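Local coordinates for uncharacterized protein TP-0789 domain-containing protein (Nitrosomonas europaea ATCC 19718, PDB 3BUU), which is of unknown function but belongs to the LolA superfamily and, as in its relatives, may bind lipid or the acyl chains of lipoproteins, at residues A16-F21 and L183-P188; Q23-V28 and R213-K218; I32-P37 and E201-D206. All blocks are in the same frame, centred on the assembly; numbering follows the deposited sequence.

Contact 1 of 3, residues A16-F21 and L183-P188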
# COMPACT_ATOMS: atom_id res chain seq x y z
N ALA A 16 -5.39 4.89 -12.55
CA ALA A 16 -5.71 4.02 -11.42
C ALA A 16 -5.08 4.56 -10.11
O ALA A 16 -5.74 4.58 -9.05
CB ALA A 16 -5.27 2.59 -11.72
N ASP A 17 -3.81 4.99 -10.18
CA ASP A 17 -3.18 5.59 -9.01
C ASP A 17 -3.94 6.80 -8.49
O ASP A 17 -4.08 6.97 -7.27
CB ASP A 17 -1.77 6.10 -9.33
CG ASP A 17 -0.66 5.05 -9.31
OD1 ASP A 17 -0.80 3.96 -8.74
OD2 ASP A 17 0.42 5.43 -9.87
N GLU A 18 -4.41 7.66 -9.41
CA GLU A 18 -5.09 8.87 -8.98
C GLU A 18 -6.49 8.61 -8.43
O GLU A 18 -7.00 9.44 -7.68
CB GLU A 18 -5.08 9.90 -10.08
CG GLU A 18 -6.07 9.71 -11.11
CD GLU A 18 -5.93 10.73 -12.24
OE1 GLU A 18 -4.99 11.57 -12.21
OE2 GLU A 18 -6.74 10.70 -13.16
N ILE A 19 -7.08 7.46 -8.76
CA ILE A 19 -8.31 7.03 -8.12
C ILE A 19 -8.03 6.50 -6.70
O ILE A 19 -8.79 6.79 -5.78
CB ILE A 19 -9.05 6.05 -9.01
CG1 ILE A 19 -9.65 6.82 -10.18
CG2 ILE A 19 -10.07 5.24 -8.22
CD1 ILE A 19 -10.08 5.92 -11.32
N ARG A 20 -6.98 5.71 -6.56
CA ARG A 20 -6.66 5.16 -5.26
C ARG A 20 -6.38 6.28 -4.25
O ARG A 20 -6.94 6.26 -3.14
CB ARG A 20 -5.46 4.25 -5.42
CG ARG A 20 -4.83 3.69 -4.12
CD ARG A 20 -5.62 2.59 -3.44
NE ARG A 20 -4.71 1.96 -2.47
CZ ARG A 20 -4.82 1.93 -1.13
NH1 ARG A 20 -5.86 2.53 -0.48
NH2 ARG A 20 -3.85 1.32 -0.44
N PHE A 21 -5.50 7.21 -4.60
CA PHE A 21 -5.11 8.26 -3.64
C PHE A 21 -4.94 9.59 -4.34
O PHE A 21 -4.56 9.66 -5.50
CB PHE A 21 -3.75 7.96 -2.98
CG PHE A 21 -3.74 6.88 -1.95
CD1 PHE A 21 -4.67 6.85 -0.92
CD2 PHE A 21 -2.72 5.95 -1.93
CE1 PHE A 21 -4.59 5.89 0.10
CE2 PHE A 21 -2.65 5.00 -0.91
CZ PHE A 21 -3.58 4.98 0.10
N LEU A 183 -12.32 13.62 -1.94
CA LEU A 183 -11.26 14.42 -2.54
C LEU A 183 -11.17 14.27 -4.04
O LEU A 183 -10.09 14.12 -4.61
CB LEU A 183 -9.92 14.12 -1.85
CG LEU A 183 -9.90 14.46 -0.36
CD1 LEU A 183 -8.62 13.88 0.28
CD2 LEU A 183 -9.98 15.94 -0.09
N GLY A 184 -12.32 14.37 -4.70
CA GLY A 184 -12.34 14.45 -6.16
C GLY A 184 -12.52 13.15 -6.91
O GLY A 184 -12.61 13.18 -8.17
N GLU A 185 -12.52 12.00 -6.21
CA GLU A 185 -12.68 10.73 -6.91
C GLU A 185 -13.54 9.81 -6.08
O GLU A 185 -13.66 9.94 -4.86
CB GLU A 185 -11.32 10.02 -7.11
CG GLU A 185 -10.29 10.79 -7.89
CD GLU A 185 -10.54 10.93 -9.37
OE1 GLU A 185 -11.38 10.21 -9.96
OE2 GLU A 185 -9.81 11.76 -9.97
N MSE A 186 -14.10 8.78 -6.73
CA MSE A 186 -14.61 7.60 -6.02
C MSE A 186 -13.40 6.73 -5.70
O MSE A 186 -12.80 6.14 -6.60
CB MSE A 186 -15.58 6.85 -6.91
CG MSE A 186 -16.88 7.61 -7.13
SE MSE A 186 -17.93 7.85 -5.57
CE MSE A 186 -18.36 6.02 -5.23
N ARG A 187 -13.03 6.67 -4.43
CA ARG A 187 -11.82 6.01 -4.00
C ARG A 187 -12.17 4.74 -3.22
O ARG A 187 -13.12 4.72 -2.43
CB ARG A 187 -11.01 6.89 -3.07
CG ARG A 187 -10.72 8.26 -3.69
CD ARG A 187 -9.67 8.99 -2.89
NE ARG A 187 -9.40 10.32 -3.44
CZ ARG A 187 -8.64 10.55 -4.51
NH1 ARG A 187 -7.96 9.52 -5.04
NH2 ARG A 187 -8.50 11.78 -4.98
N PRO A 188 -11.37 3.67 -3.38
CA PRO A 188 -11.61 2.47 -2.58
C PRO A 188 -11.24 2.74 -1.12
O PRO A 188 -10.20 3.32 -0.86
CB PRO A 188 -10.68 1.45 -3.21
CG PRO A 188 -9.52 2.27 -3.78
CD PRO A 188 -10.19 3.57 -4.27
O HOH W 1 -7.01 12.16 -7.33
O HOH W 2 -8.78 12.50 -12.23
O HOH W 3 -7.75 4.51 -1.18
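The carbonyl oxygen of E18 is gripped twice, by R187 and by water 1. R187 NH1 lies 2.8 Å from E18 O with an N-H...O angle of 152°; it stands above the carbonyl plane, and the oxygen is tilted from the guanidinium plane. Water 1 donates to the same oxygen and accepts from R187 NH2, closing a small ring. R187 NH1 makes a weak second bond to I19 O (2.9 Å), and R187 NH2 donates to L183 O at 2.9 Å, in the guanidinium plane. The R187 chain is extended from CG to NE, which carries the guanidinium alongside the last helical turn, while E185 CB covers the centre of one face. A leucine here would probably leave the E18, I19 and L183 carbonyls without the guanidinium N-H groups, and water 1 without its R187 donor. Beside the guanidinium, I19 CG2 packs 3.3 Å from M186 O, and the R20 side chain runs across P188 at about a right angle, R20 CD 3.9 Å from P188 CG. Water 3 joins R20 O, R20 NH1 and P188 O, whereas R20 NH2 bonds to Y207 OH. Water 2 donates to E185 OE2 and, weakly, to E18 OE2. Thus an arginine near the start of a strand ties the C-terminal end of helix 9-20 to the strands of this LolA-like fold. The axis of 16-20 crosses that of 185-188 at -81°, 7.7 Å apart at closest approach; R20 and P188 touch Y176 of strand 170-182, and F21 and R187 reach M210 of strand 202-212.

Contact 2 of 3, residues Q23-V28 and R213-K218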
# COMPACT_ATOMS: atom_id res chain seq x y z
N GLN A 23 -3.02 12.70 -5.59
CA GLN A 23 -1.63 12.87 -6.03
C GLN A 23 -1.12 14.15 -5.38
O GLN A 23 -0.90 15.17 -6.03
CB GLN A 23 -1.54 12.89 -7.56
CG GLN A 23 -2.12 11.58 -8.15
CD GLN A 23 -1.34 10.36 -7.71
OE1 GLN A 23 -0.16 10.24 -8.07
NE2 GLN A 23 -1.94 9.50 -6.88
N ASP A 24 -1.01 14.07 -4.06
CA ASP A 24 -0.78 15.22 -3.22
C ASP A 24 -0.41 14.70 -1.85
O ASP A 24 -0.54 13.50 -1.59
CB ASP A 24 -2.08 16.05 -3.16
CG ASP A 24 -1.86 17.49 -2.87
OD1 ASP A 24 -0.74 17.90 -2.49
OD2 ASP A 24 -2.85 18.23 -3.03
N SER A 25 0.00 15.61 -0.97
CA SER A 25 0.30 15.27 0.41
C SER A 25 -0.97 15.08 1.24
O SER A 25 -1.86 15.95 1.25
CB SER A 25 1.14 16.40 1.01
OG SER A 25 2.40 16.46 0.38
N PHE A 26 -1.07 13.98 1.97
CA PHE A 26 -2.28 13.71 2.71
C PHE A 26 -1.99 12.87 3.95
O PHE A 26 -0.93 12.27 4.10
CB PHE A 26 -3.37 13.05 1.81
CG PHE A 26 -3.06 11.65 1.37
CD1 PHE A 26 -3.45 10.56 2.17
CD2 PHE A 26 -2.42 11.38 0.17
CE1 PHE A 26 -3.17 9.25 1.78
CE2 PHE A 26 -2.14 10.06 -0.20
CZ PHE A 26 -2.53 9.03 0.58
N GLN A 27 -3.00 12.84 4.82
CA GLN A 27 -3.05 12.01 6.00
C GLN A 27 -4.20 11.02 5.82
O GLN A 27 -5.25 11.36 5.26
CB GLN A 27 -3.29 12.92 7.21
CG GLN A 27 -3.27 12.15 8.48
CD GLN A 27 -3.58 13.01 9.67
OE1 GLN A 27 -2.84 13.92 10.02
NE2 GLN A 27 -4.71 12.74 10.31
N VAL A 28 -4.03 9.80 6.35
CA VAL A 28 -5.12 8.85 6.39
C VAL A 28 -4.93 7.90 7.55
O VAL A 28 -3.79 7.64 7.96
CB VAL A 28 -5.26 8.11 5.04
CG1 VAL A 28 -4.08 7.19 4.77
CG2 VAL A 28 -6.57 7.36 4.94
N ARG A 213 -3.00 17.44 3.57
CA ARG A 213 -2.22 18.01 4.67
C ARG A 213 -0.91 18.46 4.11
O ARG A 213 -0.32 17.72 3.34
CB ARG A 213 -1.97 16.93 5.77
CG ARG A 213 -1.26 17.50 6.95
CD ARG A 213 -1.32 16.71 8.21
NE ARG A 213 -0.45 17.34 9.20
CZ ARG A 213 -0.20 16.85 10.40
NH1 ARG A 213 -0.77 15.71 10.77
NH2 ARG A 213 0.65 17.46 11.21
N ASP A 214 -0.42 19.61 4.52
CA ASP A 214 0.91 20.05 4.14
C ASP A 214 1.96 19.27 4.93
O ASP A 214 1.91 19.21 6.18
CB ASP A 214 1.04 21.55 4.41
CG ASP A 214 2.29 22.14 3.84
OD1 ASP A 214 2.92 21.55 2.94
OD2 ASP A 214 2.60 23.26 4.22
N LEU A 215 2.89 18.64 4.23
CA LEU A 215 3.89 17.80 4.88
C LEU A 215 5.26 18.33 4.51
O LEU A 215 5.84 17.93 3.48
CB LEU A 215 3.73 16.33 4.46
CG LEU A 215 2.35 15.73 4.84
CD1 LEU A 215 2.26 14.33 4.22
CD2 LEU A 215 2.17 15.66 6.33
N PRO A 216 5.80 19.24 5.31
CA PRO A 216 7.10 19.81 4.99
C PRO A 216 8.17 18.77 4.93
O PRO A 216 8.21 17.81 5.73
CB PRO A 216 7.35 20.80 6.15
CG PRO A 216 6.04 21.09 6.71
CD PRO A 216 5.25 19.78 6.57
N ASP A 217 9.12 18.98 4.04
CA ASP A 217 10.28 18.08 3.96
C ASP A 217 10.94 17.87 5.33
O ASP A 217 11.43 16.80 5.65
CB ASP A 217 11.29 18.63 2.94
CG ASP A 217 12.40 17.66 2.66
OD1 ASP A 217 12.16 16.64 2.00
OD2 ASP A 217 13.52 17.95 3.10
N LYS A 218 10.96 18.93 6.14
CA LYS A 218 11.63 18.90 7.40
C LYS A 218 10.99 18.02 8.47
O LYS A 218 11.59 17.79 9.48
CB LYS A 218 11.78 20.36 7.90
CG LYS A 218 12.81 21.18 7.12
CD LYS A 218 12.82 22.71 7.48
CE LYS A 218 13.74 23.53 6.58
NZ LYS A 218 15.07 22.86 6.49
O HOH W 4 3.21 18.94 1.36
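The Q27 and R213 side chains cross at a slant, the amide and guanidinium planes 61° apart. R213 NH1 donates to Q27 OE1 over 2.8 Å; the C=O...N angle of 170° puts the donor nearly along the C=O axis, but the N-H...O angle of 145° shows a bend at the hydrogen. The oxygen lies at the guanidinium edge, in its plane. Both side chains reach the meeting point by stretching out: Q27 has CG anti to the backbone N and runs straight on beyond CG, and R213 is extended from CG to NE. Q27 is deposited in two conformers, and this geometry belongs to the one described.

A backbone bond lies next to this pair, from R213 N to S25 O at 3.0 Å. The apolar contact is L215 CD1 with S25 CB at 4.0 Å; the same methyl lies near the F26 carbonyl. Water 4 accepts from L215 N at 2.9 Å and also bonds S25 OG, an end that is less certain because S25 too has two deposited conformers.

F26 directs its CB away from R213-K218; its ring meets that of F21 and its side chain touches L212. Q27 continues the strand pairing through its backbone bond with K211, and L215 O receives K51 NZ from strand 39-51.

Chemically the contact is mixed: a backbone bond, a side-chain bond, a water and one leucine methyl. The R213-Q27 bond is probably strengthened by the arginine's charge, though its acceptor is a neutral amide.

Contact 3 of 3, residues I32-P37 and E201-D206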
# COMPACT_ATOMS: atom_id res chain seq x y z
N ILE A 32 -6.21 -2.46 10.11
CA ILE A 32 -5.90 -3.71 9.43
C ILE A 32 -6.34 -4.84 10.35
O ILE A 32 -5.83 -4.98 11.47
CB ILE A 32 -4.42 -3.87 9.09
CG1 ILE A 32 -3.95 -2.64 8.33
CG2 ILE A 32 -4.19 -5.16 8.34
CD1 ILE A 32 -2.45 -2.71 7.87
N ARG A 33 -7.27 -5.65 9.87
CA ARG A 33 -7.79 -6.81 10.61
C ARG A 33 -7.39 -8.05 9.83
O ARG A 33 -7.85 -8.25 8.71
CB ARG A 33 -9.32 -6.72 10.69
CG ARG A 33 -9.84 -5.52 11.50
CD ARG A 33 -11.38 -5.43 11.64
NE ARG A 33 -11.81 -4.45 12.64
CZ ARG A 33 -11.84 -3.13 12.43
NH1 ARG A 33 -11.47 -2.61 11.25
NH2 ARG A 33 -12.25 -2.33 13.40
N THR A 34 -6.57 -8.90 10.44
CA THR A 34 -6.11 -10.12 9.79
C THR A 34 -6.66 -11.32 10.53
O THR A 34 -6.60 -11.34 11.77
CB THR A 34 -4.59 -10.21 9.79
OG1 THR A 34 -4.05 -9.09 9.07
CG2 THR A 34 -4.09 -11.47 9.17
N ALA A 35 -7.19 -12.28 9.79
CA ALA A 35 -7.64 -13.51 10.40
C ALA A 35 -7.41 -14.64 9.46
O ALA A 35 -7.42 -14.47 8.23
CB ALA A 35 -9.11 -13.42 10.72
N ALA A 36 -7.29 -15.82 10.04
CA ALA A 36 -7.31 -17.08 9.33
C ALA A 36 -8.24 -17.96 10.09
O ALA A 36 -8.50 -17.69 11.26
CB ALA A 36 -5.91 -17.71 9.26
N PRO A 37 -8.79 -19.02 9.50
CA PRO A 37 -9.90 -19.77 10.17
C PRO A 37 -9.89 -20.13 11.73
O PRO A 37 -10.88 -19.97 12.35
CB PRO A 37 -10.04 -20.98 9.26
CG PRO A 37 -9.73 -20.40 7.89
CD PRO A 37 -8.51 -19.58 8.16
N GLU A 201 -4.48 -16.76 5.76
CA GLU A 201 -4.70 -15.39 6.22
C GLU A 201 -5.34 -14.52 5.17
O GLU A 201 -4.96 -14.54 3.99
CB GLU A 201 -3.38 -14.75 6.58
CG GLU A 201 -2.83 -15.21 7.91
CD GLU A 201 -1.45 -14.61 8.17
OE1 GLU A 201 -1.00 -13.66 7.45
OE2 GLU A 201 -0.81 -15.07 9.15
N VAL A 202 -6.23 -13.67 5.66
CA VAL A 202 -6.81 -12.57 4.89
C VAL A 202 -6.70 -11.31 5.74
O VAL A 202 -7.11 -11.33 6.92
CB VAL A 202 -8.27 -12.85 4.54
CG1 VAL A 202 -8.89 -11.66 3.84
CG2 VAL A 202 -8.37 -14.10 3.68
N SER A 203 -6.10 -10.25 5.19
CA SER A 203 -6.05 -8.96 5.86
C SER A 203 -6.97 -8.00 5.20
O SER A 203 -6.97 -7.84 3.97
CB SER A 203 -4.62 -8.39 5.78
OG SER A 203 -3.67 -9.22 6.45
N VAL A 204 -7.81 -7.36 6.01
CA VAL A 204 -8.78 -6.38 5.54
C VAL A 204 -8.30 -5.02 6.02
O VAL A 204 -8.22 -4.77 7.24
CB VAL A 204 -10.22 -6.71 6.02
CG1 VAL A 204 -11.19 -5.65 5.55
CG2 VAL A 204 -10.63 -8.10 5.55
N LEU A 205 -8.01 -4.13 5.07
CA LEU A 205 -7.51 -2.77 5.33
C LEU A 205 -8.60 -1.78 5.08
O LEU A 205 -9.11 -1.71 3.96
CB LEU A 205 -6.33 -2.42 4.40
CG LEU A 205 -5.06 -3.24 4.53
CD1 LEU A 205 -5.19 -4.61 3.88
CD2 LEU A 205 -3.92 -2.50 3.93
N ASP A 206 -8.98 -1.02 6.11
CA ASP A 206 -9.98 0.01 5.96
C ASP A 206 -9.36 1.38 6.19
O ASP A 206 -8.70 1.64 7.22
CB ASP A 206 -11.11 -0.21 6.97
CG ASP A 206 -12.00 -1.37 6.58
OD1 ASP A 206 -12.46 -1.41 5.41
OD2 ASP A 206 -12.27 -2.25 7.41
O HOH W 5 -10.44 -3.73 8.79
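Matching first torsions, chi1 -60° at T34 and -63° at S203, set both hydroxyls beside their own backbone N and bring T34 OG1 within 2.7 Å of S203 OG. Either oxygen could donate in this hydrogen bond; S203 OG is also bonded to the backbone N of Q100. On the same face I32 and L205 run alongside each other in the same direction, I32 CG1 4.0 Å from L205 CG. Farther along, E201 CG rests against T34 CG2 at 4.1 Å, while E201 OE1 is bonded to Q100 NE2.

The backbones form an antiparallel ladder. R33 with V204 and A35 with V202 are hydrogen-bonded pairs, each joined by two N-H...O bonds of 2.8 to 3.0 Å between backbone N and O; I32-L205 and T34-S203 are non-hydrogen-bonded pairs. On the opposite face, in one of two deposited conformers of R33, R33 NH1 makes a long salt bridge to D206 OD2 (3.9 Å), and water 5 links both atoms to V204 O. The principal partner of D206 is R190.

Segments 32-36 and 202-206 run antiparallel, 165° between their directions. Strand 39-51 flanks 26-36 on its other edge, strand 185-195 flanks 202-212, and V101 of strand 101-102 packs on the face bearing I32, S203 and L205.

From the N terminus, helix 9-20 comes first, and contact 1 joins its C-terminal end to the start of strand 185-195, closing a loop of 161 residues. Strand 26-36 follows: contact 2 fastens its beginning to the loop after strand 202-212, and contact 3 pairs its far end with the start of that strand. Contact 3 is therefore nested within the loop closed by contact 2, whereas contact 1 crosses both. Contacts 1 and 2 touch where F21 CD1 meets F26 CZ at 3.4 Å. Contacts 2 and 3, with centres 28 Å apart, lie on opposite sides of the chain's centre, so N- and C-terminal strands are tied at both ends.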